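Local coordinates for glutamine amidotransferase domain-containing protein (Streptococcus mutans, PDB 3L7N) that is probably a class I glutamine amidotransferase, which would release ammonia from glutamine for transfer to an acceptor that is not yet identified, at residues V88-G93 and Q177-F182; L7-E12 and G53-P58; A72-I77 and M97-G102; K41-F46 and Q78-S83. One frame throughout, in Å; residues are numbered along the deposited sequence.

Contact 1. Residues V88-G93 and Q177-F182; sequences VGVCLG and QCHLEF
C91 and V90 meet the H179 imidazole with one carbon each. C91 CB lies 3.7 Å from H179 NE2, while V90 CG1 lies 3.7 Å from H179 ND1; both approach obliquely. C91 SG is 4.2 Å from H179 NE2, near it but without a hydrogen bond in this model. On the backbone, C91 CA and Q177 CA come within 4.3 Å. Strand 86-90 ends directly before C91, and C91 N-caps helix 92-100, consistent with the nucleophile elbow (G89, C91, G93) of class I glutamine amidotransferases. C91, H179 and E181 match the Cys-His-Glu triad of that family in sequence pattern and placement. The second shell fixes the imidazole's rotation: H179 ND1 donates to E181 OE2 (2.7 Å, N-H...O 153°), meeting the syn lone pair with the acceptor 17° out of the ring plane. F182 CZ covers one face of the imidazole, offset toward its rim, and H179 CB in turn sits over the centre of the F182 ring. Farther out, Y17 and L225 pack on E181, and N222 ND2 bonds to the carbonyls of L180 and F182.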
loop_
_atom_site.group_PDB
_atom_site.type_symbol
_atom_site.label_atom_id
_atom_site.label_comp_id
_atom_site.label_asym_id
_atom_site.label_seq_id
_atom_site.Cartn_x
_atom_site.Cartn_y
_atom_site.Cartn_z
ATOM N N VAL A 88 -5.033 -3.390 6.143
ATOM C CA VAL A 88 -4.741 -2.923 4.756
ATOM C C VAL A 88 -3.209 -2.731 4.623
ATOM O O VAL A 88 -2.598 -2.178 5.541
ATOM C CB VAL A 88 -5.419 -1.603 4.460
ATOM C CG1 VAL A 88 -4.867 -0.962 3.081
ATOM C CG2 VAL A 88 -6.927 -1.758 4.488
ATOM N N GLY A 89 -2.583 -3.230 3.507
ATOM C CA GLY A 89 -1.100 -3.143 3.306
ATOM C C GLY A 89 -0.851 -2.476 1.999
ATOM O O GLY A 89 -1.490 -2.803 1.051
ATOM N N VAL A 90 0.056 -1.484 1.963
ATOM C CA VAL A 90 0.332 -0.688 0.727
ATOM C C VAL A 90 1.811 -0.870 0.293
ATOM O O VAL A 90 2.673 -0.851 1.119
ATOM C CB VAL A 90 0.098 0.762 1.016
ATOM C CG1 VAL A 90 0.394 1.610 -0.162
ATOM C CG2 VAL A 90 -1.286 0.971 1.483
ATOM N N CYS A 91 2.053 -1.090 -0.977
ATOM C CA CYS A 91 3.366 -1.415 -1.488
ATOM C C CYS A 91 4.106 -2.349 -0.556
ATOM O O CYS A 91 3.682 -3.441 -0.400
ATOM C CB CYS A 91 4.114 -0.168 -2.017
ATOM S SG CYS A 91 5.793 0.154 -1.622
ATOM N N LEU A 92 5.173 -1.949 0.092
ATOM C CA LEU A 92 5.843 -2.917 0.997
ATOM C C LEU A 92 4.846 -3.546 1.988
ATOM O O LEU A 92 4.835 -4.738 2.174
ATOM C CB LEU A 92 7.041 -2.308 1.712
ATOM C CG LEU A 92 7.524 -3.069 2.946
ATOM C CD1 LEU A 92 8.101 -4.392 2.585
ATOM C CD2 LEU A 92 8.530 -2.252 3.721
ATOM N N GLY A 93 3.940 -2.761 2.502
ATOM C CA GLY A 93 2.887 -3.311 3.328
ATOM C C GLY A 93 2.080 -4.447 2.644
ATOM O O GLY A 93 1.675 -5.406 3.305
ATOM N N GLN A 177 -0.978 -2.682 -3.996
ATOM C CA GLN A 177 0.378 -2.484 -4.426
ATOM C C GLN A 177 0.568 -1.028 -4.903
ATOM O O GLN A 177 1.662 -0.437 -4.773
ATOM C CB GLN A 177 0.730 -3.468 -5.530
ATOM C CG GLN A 177 2.138 -3.300 -6.116
ATOM C CD GLN A 177 3.232 -3.309 -5.067
ATOM O OE1 GLN A 177 3.936 -2.288 -4.871
ATOM N NE2 GLN A 177 3.434 -4.474 -4.408
ATOM N N CYS A 178 -0.512 -0.451 -5.382
ATOM C CA CYS A 178 -0.499 0.858 -5.922
ATOM C C CYS A 178 -0.865 1.927 -4.767
ATOM O O CYS A 178 -1.397 1.536 -3.639
ATOM C CB CYS A 178 -1.540 0.915 -7.081
ATOM S SG CYS A 178 -3.196 0.334 -6.622
ATOM N N HIS A 179 -0.658 3.212 -5.060
ATOM C CA HIS A 179 -0.883 4.244 -4.092
ATOM C C HIS A 179 -2.089 5.166 -4.507
ATOM O O HIS A 179 -1.924 6.052 -5.300
ATOM C CB HIS A 179 0.374 5.088 -3.998
ATOM C CG HIS A 179 1.580 4.337 -3.524
ATOM N ND1 HIS A 179 1.917 4.235 -2.193
ATOM C CD2 HIS A 179 2.579 3.727 -4.206
ATOM C CE1 HIS A 179 3.058 3.571 -2.075
ATOM N NE2 HIS A 179 3.483 3.254 -3.278
ATOM N N LEU A 180 -3.234 5.003 -3.911
ATOM C CA LEU A 180 -4.311 5.967 -4.130
ATOM C C LEU A 180 -4.244 7.130 -3.138
ATOM O O LEU A 180 -5.056 8.080 -3.212
ATOM C CB LEU A 180 -5.653 5.299 -3.980
ATOM C CG LEU A 180 -6.052 4.357 -5.087
ATOM C CD1 LEU A 180 -5.122 3.144 -5.175
ATOM C CD2 LEU A 180 -7.521 3.917 -4.883
ATOM N N GLU A 181 -3.320 7.032 -2.186
ATOM C CA GLU A 181 -3.272 7.915 -1.023
ATOM C C GLU A 181 -2.401 9.163 -1.320
ATOM O O GLU A 181 -2.239 10.054 -0.443
ATOM C CB GLU A 181 -2.677 7.141 0.204
ATOM C CG GLU A 181 -1.130 7.116 0.257
ATOM C CD GLU A 181 -0.516 5.970 -0.491
ATOM O OE1 GLU A 181 -1.257 5.110 -1.059
ATOM O OE2 GLU A 181 0.718 5.910 -0.517
ATOM N N PHE A 182 -1.789 9.193 -2.521
ATOM C CA PHE A 182 -0.862 10.260 -2.885
ATOM C C PHE A 182 -1.531 11.671 -2.843
ATOM O O PHE A 182 -2.802 11.816 -2.944
ATOM C CB PHE A 182 -0.281 10.002 -4.262
ATOM C CG PHE A 182 0.872 9.035 -4.271
ATOM C CD1 PHE A 182 1.406 8.540 -3.066
ATOM C CD2 PHE A 182 1.483 8.649 -5.522
ATOM C CE1 PHE A 182 2.527 7.653 -3.072
ATOM C CE2 PHE A 182 2.593 7.761 -5.564
ATOM C CZ PHE A 182 3.135 7.252 -4.337
#

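Contact 2. Residues L7-E12 and G53-P58; sequences LHETFE and GGPQSP
The H8 imidazole presents its edge to G53: ND1 donates to G53 O at 2.8 Å, with an N-H...O angle of 146°. The oxygen lies near the ring plane, tilted 17° from it, whereas the donor stands well above the plane of the G53 carbonyl and so is not on a lone pair. The other ring nitrogen, NE2, is hydrogen-bonded to E73 of helix 70-82, so the ring is gripped at two points. G54 N and Q56 OE1 approach it obliquely. The second flat group, the F11 ring, has E9 CB over one face, offset toward the rim, and P55 CG oblique to it at 4.1 Å from F11 CZ. P55 also lies across the E9 side chain at about a right angle.

E12 CG is anti to its carbonyl carbon (chi1 -52°) and the chain bends again at chi2, laying the carboxylate along the G53-G54 peptide. E12 OE1 and OE2 both come near G54 N (OE2 at 3.4 Å), but neither at an angle that makes a hydrogen bond. Water supplies the link instead, one molecule joining E12 OE1 to G53 N and another joining H8 N, E12 O and G53 O. Q56 NE2 adds a long, weak bond of 3.4 Å to H8 O. A type I turn, closed by E12 N to E9 O, shapes the 7-12 loop.

These loops follow the neighbouring parallel strands 2-7 and 48-51; the G53-G54-P55 sequence beside L92 resembles the glycine-rich loop that contributes to the oxyanion hole in class I relatives.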
loop_
_atom_site.group_PDB
_atom_site.type_symbol
_atom_site.label_atom_id
_atom_site.label_comp_id
_atom_site.label_asym_id
_atom_site.label_seq_id
_atom_site.Cartn_x
_atom_site.Cartn_y
_atom_site.Cartn_z
ATOM N N LEU A 7 4.717 2.586 9.907
ATOM C CA LEU A 7 5.338 3.447 8.910
ATOM C C LEU A 7 6.838 3.160 8.835
ATOM O O LEU A 7 7.450 2.858 9.837
ATOM C CB LEU A 7 5.080 4.881 9.240
ATOM C CG LEU A 7 3.651 5.373 9.450
ATOM C CD1 LEU A 7 3.723 6.800 9.730
ATOM C CD2 LEU A 7 2.796 5.132 8.275
ATOM N N HIS A 8 7.395 3.162 7.637
ATOM C CA HIS A 8 8.701 2.574 7.427
ATOM C C HIS A 8 9.683 3.612 6.888
ATOM O O HIS A 8 10.846 3.303 6.657
ATOM C CB HIS A 8 8.636 1.415 6.392
ATOM C CG HIS A 8 7.673 0.317 6.736
ATOM N ND1 HIS A 8 6.484 0.136 6.046
ATOM C CD2 HIS A 8 7.815 -0.778 7.528
ATOM C CE1 HIS A 8 5.882 -0.955 6.492
ATOM N NE2 HIS A 8 6.665 -1.530 7.392
ATOM N N GLU A 9 9.170 4.780 6.533
ATOM C CA GLU A 9 10.003 5.950 6.240
ATOM C C GLU A 9 9.183 7.240 6.070
ATOM O O GLU A 9 7.893 7.191 5.930
ATOM C CB GLU A 9 10.930 5.713 5.077
ATOM C CG GLU A 9 12.356 5.413 5.508
ATOM C CD GLU A 9 13.101 6.666 5.995
ATOM O OE1 GLU A 9 12.473 7.557 6.681
ATOM O OE2 GLU A 9 14.282 6.815 5.635
ATOM N N THR A 10 9.889 8.393 6.240
ATOM C CA THR A 10 9.279 9.782 6.233
ATOM C C THR A 10 8.611 10.021 4.896
ATOM O O THR A 10 7.501 10.541 4.844
ATOM C CB THR A 10 10.378 10.900 6.498
ATOM O OG1 THR A 10 11.457 10.708 5.627
ATOM C CG2 THR A 10 10.958 10.807 7.952
ATOM N N PHE A 11 9.189 9.450 3.824
ATOM C CA PHE A 11 8.574 9.534 2.481
ATOM C C PHE A 11 7.536 8.414 2.129
ATOM O O PHE A 11 6.992 8.383 1.006
ATOM C CB PHE A 11 9.627 9.603 1.410
ATOM C CG PHE A 11 10.679 8.578 1.539
ATOM C CD1 PHE A 11 10.571 7.324 0.837
ATOM C CD2 PHE A 11 11.837 8.837 2.303
ATOM C CE1 PHE A 11 11.604 6.321 0.922
ATOM C CE2 PHE A 11 12.908 7.855 2.406
ATOM C CZ PHE A 11 12.776 6.584 1.704
ATOM N N GLU A 12 7.274 7.520 3.043
ATOM C CA GLU A 12 6.221 6.577 2.851
ATOM C C GLU A 12 5.053 6.929 3.776
ATOM O O GLU A 12 4.750 6.177 4.786
ATOM C CB GLU A 12 6.730 5.221 3.145
ATOM C CG GLU A 12 7.946 4.911 2.416
ATOM C CD GLU A 12 7.667 4.488 1.033
ATOM O OE1 GLU A 12 6.436 4.422 0.665
ATOM O OE2 GLU A 12 8.655 4.137 0.301
ATOM N N GLY A 53 4.082 1.850 2.781
ATOM C CA GLY A 53 5.145 1.382 1.940
ATOM C C GLY A 53 6.479 1.536 2.613
ATOM O O GLY A 53 6.550 1.765 3.815
ATOM N N GLY A 54 7.544 1.343 1.855
ATOM C CA GLY A 54 8.842 1.488 2.369
ATOM C C GLY A 54 9.928 1.173 1.374
ATOM O O GLY A 54 9.764 0.338 0.511
ATOM N N PRO A 55 11.071 1.804 1.526
ATOM C CA PRO A 55 12.193 1.451 0.672
ATOM C C PRO A 55 12.709 -0.045 0.870
ATOM O O PRO A 55 13.499 -0.505 0.072
ATOM C CB PRO A 55 13.287 2.439 1.120
ATOM C CG PRO A 55 13.044 2.593 2.576
ATOM C CD PRO A 55 11.508 2.562 2.730
ATOM N N GLN A 56 12.356 -0.707 1.989
ATOM C CA GLN A 56 12.830 -2.093 2.229
ATOM C C GLN A 56 12.049 -3.062 1.362
ATOM O O GLN A 56 10.991 -2.699 0.746
ATOM C CB GLN A 56 12.652 -2.499 3.692
ATOM C CG GLN A 56 13.214 -1.528 4.698
ATOM C CD GLN A 56 12.241 -0.341 5.020
ATOM O OE1 GLN A 56 11.231 -0.104 4.322
ATOM N NE2 GLN A 56 12.572 0.399 6.037
ATOM N N SER A 57 12.547 -4.282 1.303
ATOM C CA SER A 57 11.784 -5.410 0.754
ATOM C C SER A 57 11.361 -6.268 1.952
ATOM O O SER A 57 11.927 -6.091 3.085
ATOM C CB SER A 57 12.683 -6.244 -0.208
ATOM O OG SER A 57 13.513 -7.173 0.536
ATOM N N PRO A 58 10.424 -7.268 1.733
ATOM C CA PRO A 58 10.096 -8.144 2.879
ATOM C C PRO A 58 11.268 -8.989 3.286
ATOM O O PRO A 58 11.186 -9.701 4.245
ATOM C CB PRO A 58 8.991 -9.010 2.351
ATOM C CG PRO A 58 8.392 -8.240 1.311
ATOM C CD PRO A 58 9.455 -7.435 0.651
HETATM O O HOH W 1 5.526 3.522 5.322
HETATM O O HOH W 2 3.888 4.351 1.217
#

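Contact 3. Residues A72-I77 and M97-G102; sequences AEVKLI and MGVAYG
V74 and I77, one turn apart on helix 70-82, receive A100 between them where this helix packs beside helix 92-100. Helix 70-82 is the crossover of a beta-alpha-beta unit, linking the adjacent parallel strands 48-51 and 86-90, and helix 92-100 leaves the far end of the second strand.

The fit depends on a small bump. The A100 methyl points at the partner helix and rests 3.5 Å from I77 CG2 on one side and 3.9 Å from V74 CG1 on the other. V74 CG1 also reaches the main chain itself, at 3.7 Å from A100 CA. Because A100 adds no more than a methyl, V74 CA and A100 CA approach to 5.1 Å. The second branch of V74 turns to the preceding residue, its CG2 touching V99 CG1, and these two side chains lie at about a right angle. I77 is shared similarly: CG2 is anti to the backbone N and lies against A100, while CG1, anti to the carbonyl carbon (chi1 -73°), carries CD1 toward M97. L96, one residue before M97, also touches both V74 and I77.

Beyond A100 the helix stops in a Schellman motif with G102 as its C-prime residue at positive phi (110°), and G102 N bonds to V99 O. At the other limit of the contact, I77 CD1 ends 4.2 Å from M97 CG, with the two chains crossing near perpendicular.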
loop_
_atom_site.group_PDB
_atom_site.type_symbol
_atom_site.label_atom_id
_atom_site.label_comp_id
_atom_site.label_asym_id
_atom_site.label_seq_id
_atom_site.Cartn_x
_atom_site.Cartn_y
_atom_site.Cartn_z
ATOM N N ALA A 72 9.011 -9.622 12.402
ATOM C CA ALA A 72 8.099 -9.142 13.419
ATOM C C ALA A 72 6.887 -8.520 12.790
ATOM O O ALA A 72 5.784 -8.721 13.273
ATOM C CB ALA A 72 8.770 -8.189 14.295
ATOM N N GLU A 73 7.068 -7.791 11.667
ATOM C CA GLU A 73 5.909 -7.242 10.968
ATOM C C GLU A 73 5.004 -8.312 10.387
ATOM O O GLU A 73 3.713 -8.247 10.565
ATOM C CB GLU A 73 6.294 -6.213 9.948
ATOM C CG GLU A 73 7.239 -5.248 10.524
ATOM C CD GLU A 73 7.344 -3.889 9.767
ATOM O OE1 GLU A 73 6.426 -3.528 8.958
ATOM O OE2 GLU A 73 8.376 -3.186 10.016
ATOM N N VAL A 74 5.627 -9.355 9.786
ATOM C CA VAL A 74 4.864 -10.551 9.322
ATOM C C VAL A 74 4.060 -11.219 10.486
ATOM O O VAL A 74 2.828 -11.419 10.380
ATOM C CB VAL A 74 5.745 -11.587 8.628
ATOM C CG1 VAL A 74 4.934 -12.844 8.340
ATOM C CG2 VAL A 74 6.359 -11.011 7.325
ATOM N N LYS A 75 4.698 -11.463 11.599
ATOM C CA LYS A 75 3.957 -12.050 12.702
ATOM C C LYS A 75 2.860 -11.151 13.171
ATOM O O LYS A 75 1.781 -11.617 13.562
ATOM C CB LYS A 75 4.865 -12.414 13.861
ATOM C CG LYS A 75 5.972 -13.348 13.498
ATOM C CD LYS A 75 6.213 -14.395 14.653
ATOM C CE LYS A 75 7.543 -15.210 14.395
ATOM N NZ LYS A 75 8.321 -15.317 15.667
ATOM N N LEU A 76 3.113 -9.848 13.182
ATOM C CA LEU A 76 2.073 -8.917 13.681
ATOM C C LEU A 76 0.833 -8.995 12.735
ATOM O O LEU A 76 -0.339 -9.112 13.212
ATOM C CB LEU A 76 2.618 -7.487 13.815
ATOM C CG LEU A 76 1.583 -6.423 13.959
ATOM C CD1 LEU A 76 1.058 -6.354 15.332
ATOM C CD2 LEU A 76 2.145 -5.120 13.568
ATOM N N ILE A 77 1.084 -9.041 11.392
ATOM C CA ILE A 77 -0.033 -9.267 10.430
ATOM C C ILE A 77 -0.804 -10.605 10.739
ATOM O O ILE A 77 -2.027 -10.623 10.839
ATOM C CB ILE A 77 0.413 -9.254 9.014
ATOM C CG1 ILE A 77 0.736 -7.855 8.559
ATOM C CG2 ILE A 77 -0.681 -9.770 8.127
ATOM C CD1 ILE A 77 1.835 -7.829 7.591
ATOM N N MET A 97 1.927 -8.539 3.706
ATOM C CA MET A 97 0.719 -9.316 3.784
ATOM C C MET A 97 0.810 -10.637 2.961
ATOM O O MET A 97 0.461 -11.711 3.466
ATOM C CB MET A 97 -0.477 -8.518 3.405
ATOM C CG MET A 97 -0.708 -7.413 4.319
ATOM S SD MET A 97 -2.177 -6.599 3.903
ATOM C CE MET A 97 -3.349 -7.822 4.359
ATOM N N GLY A 98 1.380 -10.567 1.753
ATOM C CA GLY A 98 1.552 -11.740 0.972
ATOM C C GLY A 98 2.308 -12.818 1.747
ATOM O O GLY A 98 1.832 -14.010 1.855
ATOM N N VAL A 99 3.475 -12.427 2.302
ATOM C CA VAL A 99 4.301 -13.333 3.043
ATOM C C VAL A 99 3.533 -13.843 4.194
ATOM O O VAL A 99 3.549 -14.995 4.452
ATOM C CB VAL A 99 5.594 -12.667 3.519
ATOM C CG1 VAL A 99 6.403 -13.604 4.348
ATOM C CG2 VAL A 99 6.389 -12.229 2.361
ATOM N N ALA A 100 2.793 -12.973 4.872
ATOM C CA ALA A 100 2.099 -13.398 6.090
ATOM C C ALA A 100 1.123 -14.519 5.777
ATOM O O ALA A 100 0.898 -15.378 6.588
ATOM C CB ALA A 100 1.397 -12.260 6.725
ATOM N N TYR A 101 0.564 -14.479 4.566
ATOM C CA TYR A 101 -0.513 -15.406 4.107
ATOM C C TYR A 101 0.028 -16.592 3.269
ATOM O O TYR A 101 -0.770 -17.331 2.668
ATOM C CB TYR A 101 -1.528 -14.651 3.277
ATOM C CG TYR A 101 -2.562 -13.955 4.114
ATOM C CD1 TYR A 101 -3.627 -14.660 4.639
ATOM C CD2 TYR A 101 -2.453 -12.571 4.436
ATOM C CE1 TYR A 101 -4.633 -14.026 5.422
ATOM C CE2 TYR A 101 -3.449 -11.933 5.194
ATOM C CZ TYR A 101 -4.539 -12.695 5.690
ATOM O OH TYR A 101 -5.504 -12.133 6.451
ATOM N N GLY A 102 1.376 -16.748 3.215
ATOM C CA GLY A 102 1.983 -17.937 2.774
ATOM C C GLY A 102 2.686 -17.821 1.452
ATOM O O GLY A 102 3.263 -18.762 1.004
#

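Contact 4. Residues K41-F46 and Q78-S83; sequences KDIDDF and QKAAKS
The torsions of I43 turn CG2 onto the helix carrying K79 and A80: at chi1 46° its CG1 sits between the backbone N and the carbonyl carbon, leaving CG2 anti to the carbonyl carbon. CG2 then rests 3.7 Å from A80 CA and 3.9 Å from K79 CB, so it lies against the helix backbone as much as against side chains. K79 starts with CG anti to its own carbonyl carbon and then bends at chi3 (64°) and chi4, which curls the amine back to the loop. There K79 NZ donates to K41 O at 3.1 Å, in the carbonyl plane, with a C=O...N angle of 153°.

In the fold, this joins the loop between strands 27-32 and 48-51 to the C-terminal end of helix 70-82, which S83 leaves; S83 N still bonds to A80 O. The loop and the helix end thus meet where the chain is about to enter two neighbouring strands, 48-51 and 86-90.

The F46 ring turns its edge to the helix, with A80 CB close to the ring plane at 4.4 Å from CE1. Over the centre of one face of that ring stands I43 O. The closeness modelled between I43 CD1 and S83 is doubtful. D42 OD1 is 4.9 Å from K79 NZ, too far for a salt bridge, although its charge may still attract the amine at this exposed rim. K85 touches both I43 and A80 and donates through NZ to F46 O.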
loop_
_atom_site.group_PDB
_atom_site.type_symbol
_atom_site.label_atom_id
_atom_site.label_comp_id
_atom_site.label_asym_id
_atom_site.label_seq_id
_atom_site.Cartn_x
_atom_site.Cartn_y
_atom_site.Cartn_z
ATOM N N LYS A 41 3.026 -5.064 20.705
ATOM C CA LYS A 41 3.047 -6.494 21.021
ATOM C C LYS A 41 1.645 -7.189 20.999
ATOM O O LYS A 41 1.540 -8.386 20.654
ATOM C CB LYS A 41 3.825 -6.782 22.301
ATOM C CG LYS A 41 5.425 -6.960 22.037
ATOM C CD LYS A 41 6.249 -5.725 22.604
ATOM C CE LYS A 41 5.858 -5.449 24.146
ATOM N NZ LYS A 41 6.326 -4.098 24.666
ATOM N N ASP A 42 0.577 -6.378 21.240
ATOM C CA ASP A 42 -0.874 -6.867 21.330
ATOM C C ASP A 42 -1.699 -6.382 20.186
ATOM O O ASP A 42 -1.846 -5.114 19.998
ATOM C CB ASP A 42 -1.561 -6.310 22.626
ATOM C CG ASP A 42 -0.844 -6.703 23.848
ATOM O OD1 ASP A 42 -0.297 -7.831 23.850
ATOM O OD2 ASP A 42 -0.739 -5.879 24.801
ATOM N N ILE A 43 -2.454 -7.291 19.582
ATOM C CA ILE A 43 -3.440 -6.885 18.690
ATOM C C ILE A 43 -4.618 -6.186 19.380
ATOM O O ILE A 43 -5.558 -5.734 18.717
ATOM C CB ILE A 43 -3.912 -7.998 17.822
ATOM C CG1 ILE A 43 -4.169 -9.209 18.614
ATOM C CG2 ILE A 43 -2.943 -8.286 16.820
ATOM C CD1 ILE A 43 -5.491 -9.723 18.386
ATOM N N ASP A 44 -4.531 -6.008 20.691
ATOM C CA ASP A 44 -5.733 -5.588 21.490
ATOM C C ASP A 44 -5.937 -4.103 21.519
ATOM O O ASP A 44 -7.037 -3.602 21.927
ATOM C CB ASP A 44 -5.631 -6.115 22.937
ATOM C CG ASP A 44 -5.540 -7.687 22.996
ATOM O OD1 ASP A 44 -6.503 -8.385 22.410
ATOM O OD2 ASP A 44 -4.475 -8.215 23.564
ATOM N N ASP A 45 -4.895 -3.375 21.136
ATOM C CA ASP A 45 -4.952 -1.916 21.136
ATOM C C ASP A 45 -5.497 -1.284 19.860
ATOM O O ASP A 45 -5.581 -0.060 19.767
ATOM C CB ASP A 45 -3.593 -1.301 21.506
ATOM C CG ASP A 45 -3.093 -1.767 22.909
ATOM O OD1 ASP A 45 -3.885 -1.665 23.904
ATOM O OD2 ASP A 45 -1.942 -2.318 22.984
ATOM N N PHE A 46 -5.900 -2.101 18.896
ATOM C CA PHE A 46 -6.426 -1.568 17.684
ATOM C C PHE A 46 -7.530 -2.454 17.024
ATOM O O PHE A 46 -7.736 -3.601 17.405
ATOM C CB PHE A 46 -5.279 -1.209 16.692
ATOM C CG PHE A 46 -4.462 -2.392 16.254
ATOM C CD1 PHE A 46 -4.970 -3.295 15.277
ATOM C CD2 PHE A 46 -3.201 -2.612 16.775
ATOM C CE1 PHE A 46 -4.262 -4.374 14.873
ATOM C CE2 PHE A 46 -2.440 -3.728 16.371
ATOM C CZ PHE A 46 -2.985 -4.620 15.420
ATOM N N GLN A 78 -0.078 -11.682 10.937
ATOM C CA GLN A 78 -0.711 -12.923 11.180
ATOM C C GLN A 78 -1.552 -12.912 12.430
ATOM O O GLN A 78 -2.695 -13.467 12.419
ATOM C CB GLN A 78 0.299 -14.001 11.259
ATOM C CG GLN A 78 0.960 -14.254 10.031
ATOM C CD GLN A 78 2.114 -15.067 10.224
ATOM O OE1 GLN A 78 2.639 -15.615 9.303
ATOM N NE2 GLN A 78 2.545 -15.181 11.453
ATOM N N LYS A 79 -0.999 -12.330 13.552
ATOM C CA LYS A 79 -1.801 -12.165 14.805
ATOM C C LYS A 79 -3.011 -11.373 14.506
ATOM O O LYS A 79 -4.110 -11.719 14.923
ATOM C CB LYS A 79 -0.991 -11.496 15.934
ATOM C CG LYS A 79 0.342 -12.324 16.372
ATOM C CD LYS A 79 0.933 -11.848 17.793
ATOM C CE LYS A 79 -0.103 -12.135 19.049
ATOM N NZ LYS A 79 -0.075 -11.018 20.171
ATOM N N ALA A 80 -2.854 -10.325 13.728
ATOM C CA ALA A 80 -3.970 -9.464 13.486
ATOM C C ALA A 80 -5.091 -10.236 12.699
ATOM O O ALA A 80 -6.235 -10.305 13.138
ATOM C CB ALA A 80 -3.508 -8.162 12.728
ATOM N N ALA A 81 -4.698 -10.852 11.573
ATOM C CA ALA A 81 -5.614 -11.701 10.740
ATOM C C ALA A 81 -6.324 -12.761 11.584
ATOM O O ALA A 81 -7.537 -12.970 11.450
ATOM C CB ALA A 81 -4.830 -12.372 9.601
ATOM N N LYS A 82 -5.559 -13.414 12.463
ATOM C CA LYS A 82 -6.066 -14.460 13.202
ATOM C C LYS A 82 -7.083 -13.982 14.177
ATOM O O LYS A 82 -7.911 -14.743 14.569
ATOM C CB LYS A 82 -4.962 -15.269 13.878
ATOM C CG LYS A 82 -5.483 -16.485 14.661
ATOM C CD LYS A 82 -4.306 -17.317 15.368
ATOM C CE LYS A 82 -4.000 -16.799 16.875
ATOM N NZ LYS A 82 -2.697 -15.948 16.933
ATOM N N SER A 83 -7.113 -12.682 14.490
ATOM C CA SER A 83 -8.252 -12.139 15.310
ATOM C C SER A 83 -9.316 -11.427 14.493
ATOM O O SER A 83 -10.169 -10.758 15.036
ATOM C CB SER A 83 -7.773 -11.216 16.406
ATOM O OG SER A 83 -6.967 -11.900 17.322
#

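In the fold
All four contacts border the parallel part of the mixed sheet, ordered 27-32, 2-7, 48-51, 86-90, 173-176. Contact 1 lies at the centre of the chain; contact 2, its centre about 10 Å away, touches it through L92 against G54 and Q56. Both lie at the C-terminal ends of parallel strands, where class I amidotransferases place their active site. Contact 3 shares helix 92-100 with contact 1, M97 SD packing on G89, and H8 to E73 ties it to contact 2. Contacts 3 and 4, centres 12 Å apart, divide helix 70-82. Contact 4 is peripheral, about 20 Å from contact 1 between centres. Along the chain, contact 2 closes before contacts 1 and 3 open, and those two interleave; contact 4 interleaves with contacts 2 and 3 and closes before contact 1 opens.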